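PDB 1M1S: sperm-specific class P protein 34 from Caenorhabditis elegans, which is of unknown function but belongs to the major sperm protein family, has its immunoglobulin-like fold, and probably acts in sperm. Local coordinates for residues V83-E88 and Q106-V111; A40-S45 and A98-G103; G18-T23 and I70-G75; Y51-V56 and S66-N71; H29-E34 and G58-K63. One frame throughout, in Å; residues are numbered along the deposited sequence.

Interaction 1: V83-E88 and Q106-V111; sequences VIQYAE and QGEIIV
Tyr-86 lays the face of its ring on Gly-107. Gly-107 CA is 4.0 Å from the ring centroid of Tyr-86, 28° off the ring normal, a CH-pi contact. The ring gets there because Tyr-86 CG sits between its own backbone N and carbonyl carbon (chi1 55°), which swings it across to the facing strand. Gly-107 has no side chain, which lets the ring lie this close. Tyr-86 CE2 also meets Ile-109 CD1 at the ring edge, 4.0 Å away. One water accepts from Tyr-86 OH at 2.9 Å and donates to Gln-106 O. The two strands run antiparallel and are neighbours in the immunoglobulin-like sandwich of this family. Ile-84 and Ile-109 are a hydrogen-bonded pair: Ile-84 N to Ile-109 O is 2.8 Å, and Ile-109 N to Ile-84 O is 3.0 Å. Gln-106 N reaches Tyr-86 O almost straight, at 2.8 Å and 170°. A leucine in place of Tyr-86 would probably leave Gly-107 without its aromatic cover and the water without its phenol donor. The other face is looser. There Val-83 CG1 leans on Glu-108 CB, 3.5 Å away, and Val-83 CG2 lies alongside Ile-110 CG1. Glu-108 and Ile-110 are exposed on this face, while Gln-85 is buried and touches Phe-100 of helix 98-101.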
# COMPACT_ATOMS: atom_id res chain seq x y z
N VAL A 83 1.09 -3.86 4.78
CA VAL A 83 1.95 -4.64 3.91
C VAL A 83 1.41 -4.56 2.50
O VAL A 83 0.29 -5.00 2.25
CB VAL A 83 2.05 -6.13 4.34
CG1 VAL A 83 3.05 -6.87 3.47
CG2 VAL A 83 2.51 -6.24 5.76
N ILE A 84 2.19 -3.99 1.59
CA ILE A 84 1.75 -3.88 0.21
C ILE A 84 2.36 -5.02 -0.56
O ILE A 84 3.57 -5.19 -0.56
CB ILE A 84 2.16 -2.54 -0.44
CG1 ILE A 84 1.65 -1.38 0.39
CG2 ILE A 84 1.56 -2.41 -1.84
CD1 ILE A 84 2.38 -0.16 0.11
N GLN A 85 1.50 -5.87 -1.12
CA GLN A 85 1.96 -6.99 -1.94
C GLN A 85 1.75 -6.55 -3.38
O GLN A 85 0.85 -5.75 -3.64
CB GLN A 85 1.12 -8.25 -1.70
CG GLN A 85 1.16 -8.79 -0.27
CD GLN A 85 0.62 -10.21 -0.17
OE1 GLN A 85 -0.29 -10.60 -0.91
NE2 GLN A 85 1.20 -11.02 0.74
N TYR A 86 2.60 -7.01 -4.30
CA TYR A 86 2.45 -6.65 -5.72
C TYR A 86 2.58 -7.84 -6.63
O TYR A 86 2.97 -8.92 -6.20
CB TYR A 86 3.40 -5.53 -6.17
CG TYR A 86 4.86 -5.79 -5.92
CD1 TYR A 86 5.67 -6.47 -6.85
CD2 TYR A 86 5.43 -5.38 -4.72
CE1 TYR A 86 7.02 -6.72 -6.57
CE2 TYR A 86 6.76 -5.61 -4.44
CZ TYR A 86 7.54 -6.29 -5.35
OH TYR A 86 8.83 -6.56 -4.99
N ALA A 87 2.30 -7.64 -7.90
CA ALA A 87 2.39 -8.72 -8.86
C ALA A 87 2.44 -8.07 -10.21
O ALA A 87 1.89 -7.01 -10.37
CB ALA A 87 1.15 -9.58 -8.76
N GLU A 88 3.09 -8.71 -11.18
CA GLU A 88 3.16 -8.18 -12.54
C GLU A 88 1.91 -8.60 -13.27
O GLU A 88 1.42 -9.70 -13.07
CB GLU A 88 4.36 -8.75 -13.25
CG GLU A 88 5.61 -8.08 -12.82
CD GLU A 88 6.80 -8.99 -12.93
OE1 GLU A 88 6.77 -9.88 -13.82
OE2 GLU A 88 7.74 -8.85 -12.12
N GLN A 106 4.42 -11.23 -5.71
CA GLN A 106 5.83 -11.33 -6.09
C GLN A 106 6.73 -10.55 -5.15
O GLN A 106 7.95 -10.53 -5.32
CB GLN A 106 6.04 -10.79 -7.51
CG GLN A 106 5.41 -11.60 -8.63
CD GLN A 106 5.34 -10.83 -9.93
OE1 GLN A 106 6.06 -9.84 -10.11
NE2 GLN A 106 4.44 -11.23 -10.81
N GLY A 107 6.14 -9.87 -4.18
CA GLY A 107 6.92 -9.10 -3.23
C GLY A 107 6.07 -8.24 -2.32
O GLY A 107 4.92 -7.95 -2.62
N GLU A 108 6.65 -7.81 -1.20
CA GLU A 108 5.93 -6.98 -0.25
C GLU A 108 6.80 -5.96 0.45
O GLU A 108 7.95 -6.24 0.78
CB GLU A 108 5.18 -7.82 0.80
CG GLU A 108 5.92 -9.05 1.32
CD GLU A 108 5.24 -9.75 2.51
OE1 GLU A 108 5.66 -9.45 3.66
OE2 GLU A 108 4.34 -10.62 2.31
N ILE A 109 6.25 -4.77 0.61
CA ILE A 109 6.89 -3.66 1.30
C ILE A 109 6.06 -3.43 2.57
O ILE A 109 4.83 -3.60 2.55
CB ILE A 109 6.92 -2.41 0.39
CG1 ILE A 109 8.21 -2.35 -0.44
CG2 ILE A 109 6.85 -1.15 1.22
CD1 ILE A 109 8.38 -3.42 -1.47
N ILE A 110 6.72 -3.09 3.67
CA ILE A 110 6.05 -2.86 4.96
C ILE A 110 6.06 -1.40 5.35
O ILE A 110 7.10 -0.87 5.72
CB ILE A 110 6.74 -3.69 6.13
CG1 ILE A 110 6.39 -5.17 6.03
CG2 ILE A 110 6.31 -3.18 7.52
CD1 ILE A 110 7.06 -6.05 7.07
N VAL A 111 4.93 -0.73 5.27
CA VAL A 111 4.90 0.66 5.69
C VAL A 111 4.57 0.70 7.19
O VAL A 111 3.56 0.14 7.64
CB VAL A 111 3.86 1.46 4.91
CG1 VAL A 111 4.02 2.96 5.18
CG2 VAL A 111 3.97 1.12 3.42
O HOH W 1 9.69 -8.44 -7.02

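Interaction 2: A40-S45 and A98-G103; sequences AFKVKS and APFKAG
A short, weakly bonded helical turn, 98-101, lies in the connection between strands 79-89 and 107-115. It packs against strand 38-45, with Phe-100 touching Ala-40 and Lys-42. The Phe-100 ring is held between two aliphatic groups. Lys-42 CB stands over the centre of one face, 3.7 Å from the Phe-100 ring centroid and 1° off the normal, a nearly perfect CH-pi contact. Pro-99 CG lies over the opposite face, offset toward the rim. The far end of the ring points at the strand backbone: Phe-100 CZ comes within 3.2 Å of Ala-40 O, which lies at the ring edge. Beside it, Ala-40 CB fits into the corner between Phe-100 CE1, 3.7 Å away, and Pro-99 CG, 3.8 Å away. The Lys-42 chain is fully extended, with CG anti to the backbone N (chi1 175°). It runs past the Phe-100 side chain in the opposite direction, with Lys-42 CD 4.2 Å from Phe-100 CG, and its ammonium end leads away. The contact is mostly carbon packing, with one carbonyl oxygen at the ring edge. At the end of the turn, Gly-103 has positive phi and its N bonds to Phe-100 O at 3.1 Å. Strand 79-89 shares the packing: Gln-85 touches Phe-100, and Ala-87 touches Pro-99. The glycine ending is a Schellman motif, here closing a helical turn that lies on the outer side of an immunoglobulin-like beta sandwich.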
# COMPACT_ATOMS: atom_id res chain seq x y z
N ALA A 40 -0.10 -4.86 -9.93
CA ALA A 40 -1.35 -4.89 -9.19
C ALA A 40 -0.88 -4.86 -7.76
O ALA A 40 0.12 -5.46 -7.43
CB ALA A 40 -2.10 -6.17 -9.48
N PHE A 41 -1.54 -4.10 -6.90
CA PHE A 41 -1.11 -4.11 -5.52
C PHE A 41 -2.25 -4.41 -4.56
O PHE A 41 -3.40 -4.05 -4.83
CB PHE A 41 -0.32 -2.83 -5.16
CG PHE A 41 -1.15 -1.57 -5.09
CD1 PHE A 41 -1.80 -1.20 -3.91
CD2 PHE A 41 -1.23 -0.71 -6.18
CE1 PHE A 41 -2.51 0.01 -3.81
CE2 PHE A 41 -1.93 0.51 -6.10
CZ PHE A 41 -2.58 0.87 -4.91
N LYS A 42 -1.90 -5.09 -3.47
CA LYS A 42 -2.83 -5.47 -2.42
C LYS A 42 -2.34 -4.84 -1.13
O LYS A 42 -1.17 -4.99 -0.80
CB LYS A 42 -2.83 -6.98 -2.25
CG LYS A 42 -3.68 -7.46 -1.09
CD LYS A 42 -3.72 -8.95 -1.03
CE LYS A 42 -4.54 -9.39 0.14
NZ LYS A 42 -4.68 -10.87 0.23
N VAL A 43 -3.24 -4.21 -0.37
CA VAL A 43 -2.87 -3.56 0.90
C VAL A 43 -3.45 -4.24 2.16
O VAL A 43 -4.65 -4.20 2.40
CB VAL A 43 -3.25 -2.06 0.85
CG1 VAL A 43 -2.73 -1.32 2.06
CG2 VAL A 43 -2.69 -1.45 -0.40
N LYS A 44 -2.56 -4.88 2.93
CA LYS A 44 -2.91 -5.60 4.16
C LYS A 44 -2.66 -4.66 5.31
O LYS A 44 -1.55 -4.16 5.48
CB LYS A 44 -2.08 -6.87 4.28
CG LYS A 44 -2.20 -7.75 3.06
CD LYS A 44 -1.12 -8.79 2.99
CE LYS A 44 -1.56 -10.10 3.61
NZ LYS A 44 -0.81 -11.24 3.02
N SER A 45 -3.70 -4.43 6.09
CA SER A 45 -3.61 -3.50 7.19
C SER A 45 -3.70 -4.23 8.52
O SER A 45 -4.56 -5.08 8.69
CB SER A 45 -4.75 -2.50 7.05
OG SER A 45 -4.71 -1.50 8.05
N ALA A 98 -7.38 -10.26 -9.25
CA ALA A 98 -7.10 -11.51 -9.96
C ALA A 98 -5.76 -12.17 -9.63
O ALA A 98 -5.74 -13.34 -9.23
CB ALA A 98 -7.28 -11.34 -11.45
N PRO A 99 -4.63 -11.42 -9.71
CA PRO A 99 -3.37 -12.10 -9.38
C PRO A 99 -3.16 -12.38 -7.87
O PRO A 99 -2.20 -13.03 -7.50
CB PRO A 99 -2.30 -11.15 -9.94
CG PRO A 99 -2.92 -9.84 -9.76
CD PRO A 99 -4.36 -10.06 -10.20
N PHE A 100 -4.07 -11.90 -7.02
CA PHE A 100 -3.96 -12.14 -5.57
C PHE A 100 -4.86 -13.27 -5.11
O PHE A 100 -4.48 -14.05 -4.24
CB PHE A 100 -4.21 -10.85 -4.78
CG PHE A 100 -3.21 -9.76 -5.08
CD1 PHE A 100 -3.61 -8.61 -5.77
CD2 PHE A 100 -1.86 -9.94 -4.77
CE1 PHE A 100 -2.69 -7.64 -6.16
CE2 PHE A 100 -0.92 -8.97 -5.16
CZ PHE A 100 -1.34 -7.82 -5.86
N LYS A 101 -6.05 -13.37 -5.72
CA LYS A 101 -7.01 -14.45 -5.46
C LYS A 101 -6.34 -15.71 -6.03
O LYS A 101 -6.79 -16.84 -5.78
CB LYS A 101 -8.31 -14.18 -6.24
CG LYS A 101 -9.25 -13.12 -5.67
CD LYS A 101 -10.47 -12.93 -6.58
CE LYS A 101 -11.61 -12.26 -5.83
NZ LYS A 101 -12.75 -11.97 -6.71
N ALA A 102 -5.32 -15.46 -6.84
CA ALA A 102 -4.52 -16.48 -7.54
C ALA A 102 -3.27 -16.90 -6.78
O ALA A 102 -2.65 -17.92 -7.12
CB ALA A 102 -4.11 -15.96 -8.92
N GLY A 103 -2.85 -16.11 -5.80
CA GLY A 103 -1.65 -16.45 -5.05
C GLY A 103 -0.41 -16.07 -5.86
O GLY A 103 0.60 -16.77 -5.88

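Interaction 3: G18-T23 and I70-G75; sequences GNYPAT and INRLPG
Ala-22 O is gripped by two nitrogens of one side chain, Arg-72. Arg-72 NE and Arg-72 NH2 each lie 3.1 Å from Ala-22 O, and approach it from opposite faces of the carbonyl plane. The oxygen lies close to the guanidinium plane, at its edge, so the bonds hold that group against turning. Gly-75 N adds a weak bond to Ala-22 O at 3.4 Å. The Arg-72 chain bends at chi2 (72°), which folds the guanidinium back toward the Ala-22 turn. Its NH2 has a second acceptor in Pro-76 O. A methionine in place of Arg-72 would probably leave Ala-22 O with the weak Gly-75 bond alone across this contact. Nearer the root of the side chain, Arg-72 CB sits over a face of the Tyr-20 ring, 4.2 Å from its centroid. The Tyr-20 hydroxyl passes Ile-70, with OH 3.3 Å from Ile-70 CG2, and hydrogen-bonds to Ser-27 OG. Past Tyr-20 the loops following the two strands touch: Pro-74 CA is 3.1 Å from Thr-23 O. Segment 18-23 is backbone-bonded to the C-terminal strand 107-115 and Ala-116, while Ile-70 and Arg-72 lean on Tyr-51 of strand 51-60.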
# COMPACT_ATOMS: atom_id res chain seq x y z
N GLY A 18 4.65 6.33 8.06
CA GLY A 18 3.63 7.33 8.27
C GLY A 18 3.69 7.60 9.77
O GLY A 18 3.55 6.68 10.59
N ASN A 19 3.99 8.83 10.14
CA ASN A 19 4.07 9.21 11.54
C ASN A 19 2.91 10.16 11.89
O ASN A 19 2.85 11.27 11.37
CB ASN A 19 5.44 9.84 11.82
CG ASN A 19 6.60 8.88 11.54
OD1 ASN A 19 7.23 8.34 12.47
ND2 ASN A 19 6.88 8.65 10.24
N TYR A 20 2.06 9.73 12.82
CA TYR A 20 0.86 10.48 13.22
C TYR A 20 0.70 10.83 14.70
O TYR A 20 1.45 10.39 15.56
CB TYR A 20 -0.39 9.67 12.85
CG TYR A 20 -0.27 8.98 11.55
CD1 TYR A 20 0.08 7.65 11.51
CD2 TYR A 20 -0.52 9.65 10.37
CE1 TYR A 20 0.19 6.98 10.28
CE2 TYR A 20 -0.41 9.01 9.15
CZ TYR A 20 -0.07 7.66 9.11
OH TYR A 20 -0.01 6.99 7.90
N PRO A 21 -0.26 11.71 15.00
CA PRO A 21 -0.54 12.13 16.36
C PRO A 21 -1.59 11.18 16.84
O PRO A 21 -2.63 11.02 16.20
CB PRO A 21 -1.12 13.52 16.17
CG PRO A 21 -0.60 13.92 14.88
CD PRO A 21 -0.73 12.72 14.06
N ALA A 22 -1.32 10.53 17.97
CA ALA A 22 -2.24 9.56 18.51
C ALA A 22 -3.71 9.88 18.31
O ALA A 22 -4.44 9.08 17.73
CB ALA A 22 -1.96 9.31 19.95
N THR A 23 -4.12 11.10 18.66
CA THR A 23 -5.53 11.47 18.54
C THR A 23 -6.09 11.59 17.16
O THR A 23 -7.30 11.71 17.00
CB THR A 23 -5.86 12.77 19.25
OG1 THR A 23 -5.13 13.85 18.66
CG2 THR A 23 -5.56 12.65 20.72
N ILE A 70 -3.80 6.71 3.73
CA ILE A 70 -3.88 6.11 5.08
C ILE A 70 -4.47 7.22 5.97
O ILE A 70 -4.00 8.35 5.88
CB ILE A 70 -2.45 5.71 5.57
CG1 ILE A 70 -1.75 4.96 4.49
CG2 ILE A 70 -2.50 5.00 6.87
CD1 ILE A 70 -0.28 4.64 4.74
N ASN A 71 -5.48 6.94 6.80
CA ASN A 71 -6.05 8.00 7.61
C ASN A 71 -6.10 7.60 9.08
O ASN A 71 -6.79 6.65 9.45
CB ASN A 71 -7.42 8.42 7.08
CG ASN A 71 -7.98 9.64 7.80
OD1 ASN A 71 -7.25 10.59 8.10
ND2 ASN A 71 -9.28 9.59 8.13
N ARG A 72 -5.35 8.31 9.91
CA ARG A 72 -5.33 8.05 11.34
C ARG A 72 -6.53 8.70 12.01
O ARG A 72 -6.89 9.85 11.73
CB ARG A 72 -4.01 8.53 12.00
CG ARG A 72 -3.94 8.45 13.53
CD ARG A 72 -3.83 7.02 14.09
NE ARG A 72 -4.03 6.99 15.54
CZ ARG A 72 -3.80 5.93 16.33
NH1 ARG A 72 -3.35 4.78 15.81
NH2 ARG A 72 -3.96 6.03 17.65
N LEU A 73 -7.18 7.88 12.84
CA LEU A 73 -8.36 8.25 13.60
C LEU A 73 -7.99 8.21 15.09
O LEU A 73 -7.00 7.59 15.47
CB LEU A 73 -9.46 7.23 13.33
CG LEU A 73 -9.83 7.06 11.85
CD1 LEU A 73 -10.30 5.64 11.58
CD2 LEU A 73 -10.86 8.10 11.44
N PRO A 74 -8.78 8.89 15.94
CA PRO A 74 -8.48 8.87 17.38
C PRO A 74 -8.28 7.45 17.96
O PRO A 74 -9.08 6.54 17.73
CB PRO A 74 -9.71 9.54 18.00
CG PRO A 74 -10.28 10.41 16.93
CD PRO A 74 -9.83 9.87 15.60
N GLY A 75 -7.15 7.25 18.63
CA GLY A 75 -6.88 5.96 19.24
C GLY A 75 -5.64 6.02 20.13
O GLY A 75 -5.10 7.10 20.34

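Interaction 4: Y51-V56 and S66-N71; sequences YRVRPV and SKLDIN
Val-53 and Ile-70 lie side by side and point the same way. Their methyls press together, with Val-53 CG2 only 3.5 Å from Ile-70 CG2, tighter than usual. Val-53 CG1 is anti to its backbone N (chi1 -168°), which turns it toward Leu-68; it crosses that side chain at a slant, 3.5 Å from Leu-68 CD1. The Tyr-51 ring comes in obliquely at the end of this row, touching Ile-70 with CD2. On the other face Arg-52 and Asn-71 also run side by side. Their flat ends are turned 80° apart, and Asn-71 CB lies over one face of the Arg-52 guanidinium. Arg-52 CG in turn lies over one face of the Arg-54 guanidinium, 3.5 Å from its plane and off-centre. Lys-67 NZ forms a salt bridge to the syn side of Asp-69 OD2 at 3.1 Å. The backbones are antiparallel arms of a beta hairpin. The bonds pairing Arg-54 with Asp-69 are modelled doubtfully short. Arg-52 N bonds to Asn-71 O at 2.9 Å, bent and tilted from the carbonyl plane. A cis peptide precedes Pro-55, and Val-56 bonds to Val-43 of strand 38-45. The chemistry is two-faced. Val-53, Leu-68 and Ile-70 face the core of the sandwich. The opposite face is rich in cations, and Lys-67 would be expected to favour the ionised form of Asp-69.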
# COMPACT_ATOMS: atom_id res chain seq x y z
N TYR A 51 -6.78 3.19 11.74
CA TYR A 51 -6.30 3.51 10.41
C TYR A 51 -7.32 3.17 9.33
O TYR A 51 -8.05 2.18 9.43
CB TYR A 51 -4.99 2.76 10.15
CG TYR A 51 -3.86 3.29 11.00
CD1 TYR A 51 -3.41 2.61 12.13
CD2 TYR A 51 -3.25 4.50 10.68
CE1 TYR A 51 -2.37 3.13 12.92
CE2 TYR A 51 -2.23 5.02 11.45
CZ TYR A 51 -1.79 4.33 12.57
OH TYR A 51 -0.79 4.88 13.32
N ARG A 52 -7.39 4.03 8.32
CA ARG A 52 -8.28 3.88 7.19
C ARG A 52 -7.43 4.14 5.96
O ARG A 52 -7.16 5.29 5.61
CB ARG A 52 -9.41 4.89 7.29
CG ARG A 52 -10.18 5.14 5.99
CD ARG A 52 -11.23 6.24 6.23
NE ARG A 52 -11.37 7.21 5.14
CZ ARG A 52 -11.67 8.50 5.33
NH1 ARG A 52 -11.85 8.98 6.56
NH2 ARG A 52 -11.78 9.32 4.29
N VAL A 53 -6.97 3.05 5.36
CA VAL A 53 -6.13 3.09 4.16
C VAL A 53 -6.96 2.91 2.86
O VAL A 53 -7.95 2.16 2.83
CB VAL A 53 -4.96 2.11 4.31
CG1 VAL A 53 -3.92 2.32 3.25
CG2 VAL A 53 -4.33 2.29 5.65
N ARG A 54 -6.61 3.66 1.82
CA ARG A 54 -7.33 3.62 0.54
C ARG A 54 -6.36 3.84 -0.63
O ARG A 54 -5.53 4.73 -0.58
CB ARG A 54 -8.40 4.73 0.48
CG ARG A 54 -9.38 4.76 1.62
CD ARG A 54 -10.64 5.50 1.25
NE ARG A 54 -11.60 5.53 2.36
CZ ARG A 54 -12.13 4.45 2.93
NH1 ARG A 54 -11.82 3.23 2.52
NH2 ARG A 54 -12.99 4.60 3.94
N PRO A 55 -6.47 3.04 -1.72
CA PRO A 55 -7.40 1.93 -1.99
C PRO A 55 -6.86 0.69 -1.31
O PRO A 55 -5.91 0.77 -0.55
CB PRO A 55 -7.30 1.80 -3.53
CG PRO A 55 -6.26 2.80 -3.99
CD PRO A 55 -5.47 3.16 -2.78
N VAL A 56 -7.50 -0.46 -1.51
CA VAL A 56 -7.00 -1.70 -0.92
C VAL A 56 -6.25 -2.41 -2.03
O VAL A 56 -5.15 -2.92 -1.83
CB VAL A 56 -8.12 -2.59 -0.38
CG1 VAL A 56 -7.53 -3.86 0.20
CG2 VAL A 56 -8.90 -1.85 0.66
N SER A 66 1.08 5.66 -8.28
CA SER A 66 -0.32 5.47 -7.80
C SER A 66 -0.35 5.89 -6.34
O SER A 66 0.58 5.53 -5.60
CB SER A 66 -0.76 4.01 -7.87
OG SER A 66 -0.77 3.54 -9.21
N LYS A 67 -1.39 6.62 -5.90
CA LYS A 67 -1.42 7.05 -4.49
C LYS A 67 -2.11 6.21 -3.47
O LYS A 67 -3.08 5.53 -3.76
CB LYS A 67 -1.80 8.51 -4.34
CG LYS A 67 -3.22 8.85 -4.60
CD LYS A 67 -3.68 9.89 -3.62
CE LYS A 67 -5.04 10.43 -3.98
NZ LYS A 67 -5.50 11.32 -2.88
N LEU A 68 -1.59 6.31 -2.25
CA LEU A 68 -2.16 5.57 -1.17
C LEU A 68 -2.59 6.53 -0.08
O LEU A 68 -1.82 7.40 0.30
CB LEU A 68 -1.10 4.58 -0.59
CG LEU A 68 -1.51 3.57 0.47
CD1 LEU A 68 -2.65 2.68 -0.03
CD2 LEU A 68 -0.29 2.72 0.86
N ASP A 69 -3.84 6.38 0.36
CA ASP A 69 -4.43 7.20 1.40
C ASP A 69 -4.63 6.44 2.72
O ASP A 69 -5.50 5.56 2.76
CB ASP A 69 -5.73 7.83 0.92
CG ASP A 69 -5.55 8.80 -0.18
OD1 ASP A 69 -4.35 9.10 -0.42
OD2 ASP A 69 -6.53 9.27 -0.78
N ILE A 70 -3.80 6.71 3.73
CA ILE A 70 -3.88 6.11 5.08
C ILE A 70 -4.47 7.22 5.97
O ILE A 70 -4.00 8.35 5.88
CB ILE A 70 -2.45 5.71 5.57
CG1 ILE A 70 -1.75 4.96 4.49
CG2 ILE A 70 -2.50 5.00 6.87
CD1 ILE A 70 -0.28 4.64 4.74
N ASN A 71 -5.48 6.94 6.80
CA ASN A 71 -6.05 8.00 7.61
C ASN A 71 -6.10 7.60 9.08
O ASN A 71 -6.79 6.65 9.45
CB ASN A 71 -7.42 8.42 7.08
CG ASN A 71 -7.98 9.64 7.80
OD1 ASN A 71 -7.25 10.59 8.10
ND2 ASN A 71 -9.28 9.59 8.13

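Interaction 5: H29-E34 and G58-K63; sequences HNITSE and GFVDAK
Two backbone carbonyls, of Glu-34 and Asp-61, each receive a side chain from across the contact. Lys-63 CD stands above the Glu-34 carbonyl, 3.4 Å from Glu-34 O and 3.6 Å from Glu-34 C. Ser-33 CB instead meets the oxygen end of the Asp-61 carbonyl, 3.3 Å from Asp-61 O. The Lys-63 chain is bent at chi2, chi3 and chi4, which curls it back over the end of segment 29-34. Its NZ stays 5.5 Å from Glu-34 OE1, too far for a salt bridge, and also forms a long, weak ion pair with Asp-36. The Ser-33 hydroxyl is anti to the backbone N (chi1 -176°), which sets Ser-33 OG on the side of Lys-63 N, 3.5 Å away; it bonds weakly to Ser-35 N. Lys-63 CA adds a CA-H...O contact to Ser-33 O at 3.5 Å. Deeper in, Val-60 carries the apolar part. Val-60 CG1 touches Ser-33 CB at 3.7 Å, and Val-60 CG2 meets Ile-31 CG2 at 4.2 Å, the two side chains crossing at about a right angle. Lys-63 and Glu-34, at the polar end, are exposed, whereas Ile-31, Ser-33 and Val-60 are buried. This is packing at one end of the beta sandwich. Strand 25-33 is bonded on one side to strand 65-72, by Ile-31 with Ser-66, and on the other to strand 11-20, by Thr-32 with Asn-12. Phe-41 of strand 38-45 touches both Ile-31 and Val-60.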
# COMPACT_ATOMS: atom_id res chain seq x y z
N HIS A 29 0.72 8.73 0.35
CA HIS A 29 1.91 8.01 -0.09
C HIS A 29 1.93 7.79 -1.59
O HIS A 29 0.90 7.65 -2.23
CB HIS A 29 2.06 6.69 0.68
CG HIS A 29 2.10 6.86 2.16
ND1 HIS A 29 3.25 6.69 2.91
CD2 HIS A 29 1.13 7.20 3.05
CE1 HIS A 29 2.99 6.93 4.18
NE2 HIS A 29 1.71 7.24 4.29
N ASN A 30 3.13 7.77 -2.15
CA ASN A 30 3.32 7.59 -3.57
C ASN A 30 3.85 6.18 -3.80
O ASN A 30 4.93 5.85 -3.33
CB ASN A 30 4.33 8.63 -4.05
CG ASN A 30 4.54 8.63 -5.56
OD1 ASN A 30 3.95 7.82 -6.29
ND2 ASN A 30 5.39 9.55 -6.05
N ILE A 31 3.10 5.32 -4.48
CA ILE A 31 3.61 3.98 -4.77
C ILE A 31 4.12 4.08 -6.21
O ILE A 31 3.34 4.32 -7.12
CB ILE A 31 2.52 2.89 -4.66
CG1 ILE A 31 1.95 2.90 -3.25
CG2 ILE A 31 3.09 1.51 -4.97
CD1 ILE A 31 0.79 1.95 -3.06
N THR A 32 5.44 4.01 -6.39
CA THR A 32 6.00 4.12 -7.74
C THR A 32 6.57 2.83 -8.28
O THR A 32 7.19 2.06 -7.56
CB THR A 32 7.05 5.24 -7.84
OG1 THR A 32 7.90 5.23 -6.70
CG2 THR A 32 6.36 6.56 -7.91
N SER A 33 6.31 2.59 -9.56
CA SER A 33 6.75 1.38 -10.23
C SER A 33 8.16 1.46 -10.83
O SER A 33 8.65 2.53 -11.15
CB SER A 33 5.76 1.02 -11.33
OG SER A 33 6.11 -0.20 -11.96
N GLU A 34 8.80 0.30 -10.97
CA GLU A 34 10.13 0.26 -11.56
C GLU A 34 10.18 -0.81 -12.62
O GLU A 34 11.21 -0.99 -13.26
CB GLU A 34 11.18 -0.04 -10.50
CG GLU A 34 11.50 1.09 -9.56
CD GLU A 34 12.25 2.24 -10.20
OE1 GLU A 34 12.57 2.19 -11.41
OE2 GLU A 34 12.55 3.21 -9.49
N GLY A 58 -5.25 -2.17 -6.44
CA GLY A 58 -5.01 -1.15 -7.45
C GLY A 58 -3.86 -1.39 -8.40
O GLY A 58 -2.97 -2.19 -8.11
N PHE A 59 -3.87 -0.67 -9.53
CA PHE A 59 -2.81 -0.82 -10.51
C PHE A 59 -1.82 0.30 -10.45
O PHE A 59 -2.10 1.32 -9.85
CB PHE A 59 -3.39 -0.87 -11.91
CG PHE A 59 -4.13 -2.11 -12.17
CD1 PHE A 59 -5.48 -2.08 -12.43
CD2 PHE A 59 -3.48 -3.33 -12.14
CE1 PHE A 59 -6.19 -3.24 -12.65
CE2 PHE A 59 -4.18 -4.51 -12.35
CZ PHE A 59 -5.54 -4.47 -12.62
N VAL A 60 -0.61 0.03 -10.93
CA VAL A 60 0.42 1.05 -11.03
C VAL A 60 1.02 0.79 -12.39
O VAL A 60 1.75 -0.19 -12.59
CB VAL A 60 1.57 0.96 -9.99
CG1 VAL A 60 2.46 2.20 -10.12
CG2 VAL A 60 1.03 0.85 -8.57
N ASP A 61 0.68 1.65 -13.33
CA ASP A 61 1.20 1.51 -14.68
C ASP A 61 2.70 1.25 -14.64
O ASP A 61 3.33 1.37 -13.59
CB ASP A 61 0.88 2.76 -15.50
CG ASP A 61 -0.60 2.87 -15.83
OD1 ASP A 61 -1.30 1.83 -15.88
OD2 ASP A 61 -1.07 4.01 -16.05
N ALA A 62 3.25 0.82 -15.77
CA ALA A 62 4.68 0.52 -15.87
C ALA A 62 5.50 1.80 -15.69
O ALA A 62 5.20 2.81 -16.34
CB ALA A 62 4.96 -0.11 -17.20
N LYS A 63 6.50 1.75 -14.79
CA LYS A 63 7.40 2.87 -14.44
C LYS A 63 6.58 4.11 -14.08
O LYS A 63 6.98 5.25 -14.32
CB LYS A 63 8.40 3.18 -15.58
CG LYS A 63 9.16 1.95 -16.17
CD LYS A 63 10.39 1.52 -15.35
CE LYS A 63 11.59 2.43 -15.55
NZ LYS A 63 12.10 2.32 -16.93

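All five contacts belong to one immunoglobulin-like domain, and no ligand or known site relates them. Interactions 1 and 2 are close, their centres about 9 Å apart, and are stitched by backbone bonds such as Gln-85 O to Lys-42 N, 2.8 Å. Interactions 3 and 4 share Ile-70 and Asn-71, with centres about 13 Å apart. Interaction 5 lies at the far end from interaction 3, about 24 Å between centres, yet His-29 still touches Ile-70. Interaction 4 joins interaction 5 through Ser-66 O and Ile-31 N, 2.8 Å apart. In the core, Ile-84 of interaction 1 touches both Leu-68 and Ile-31.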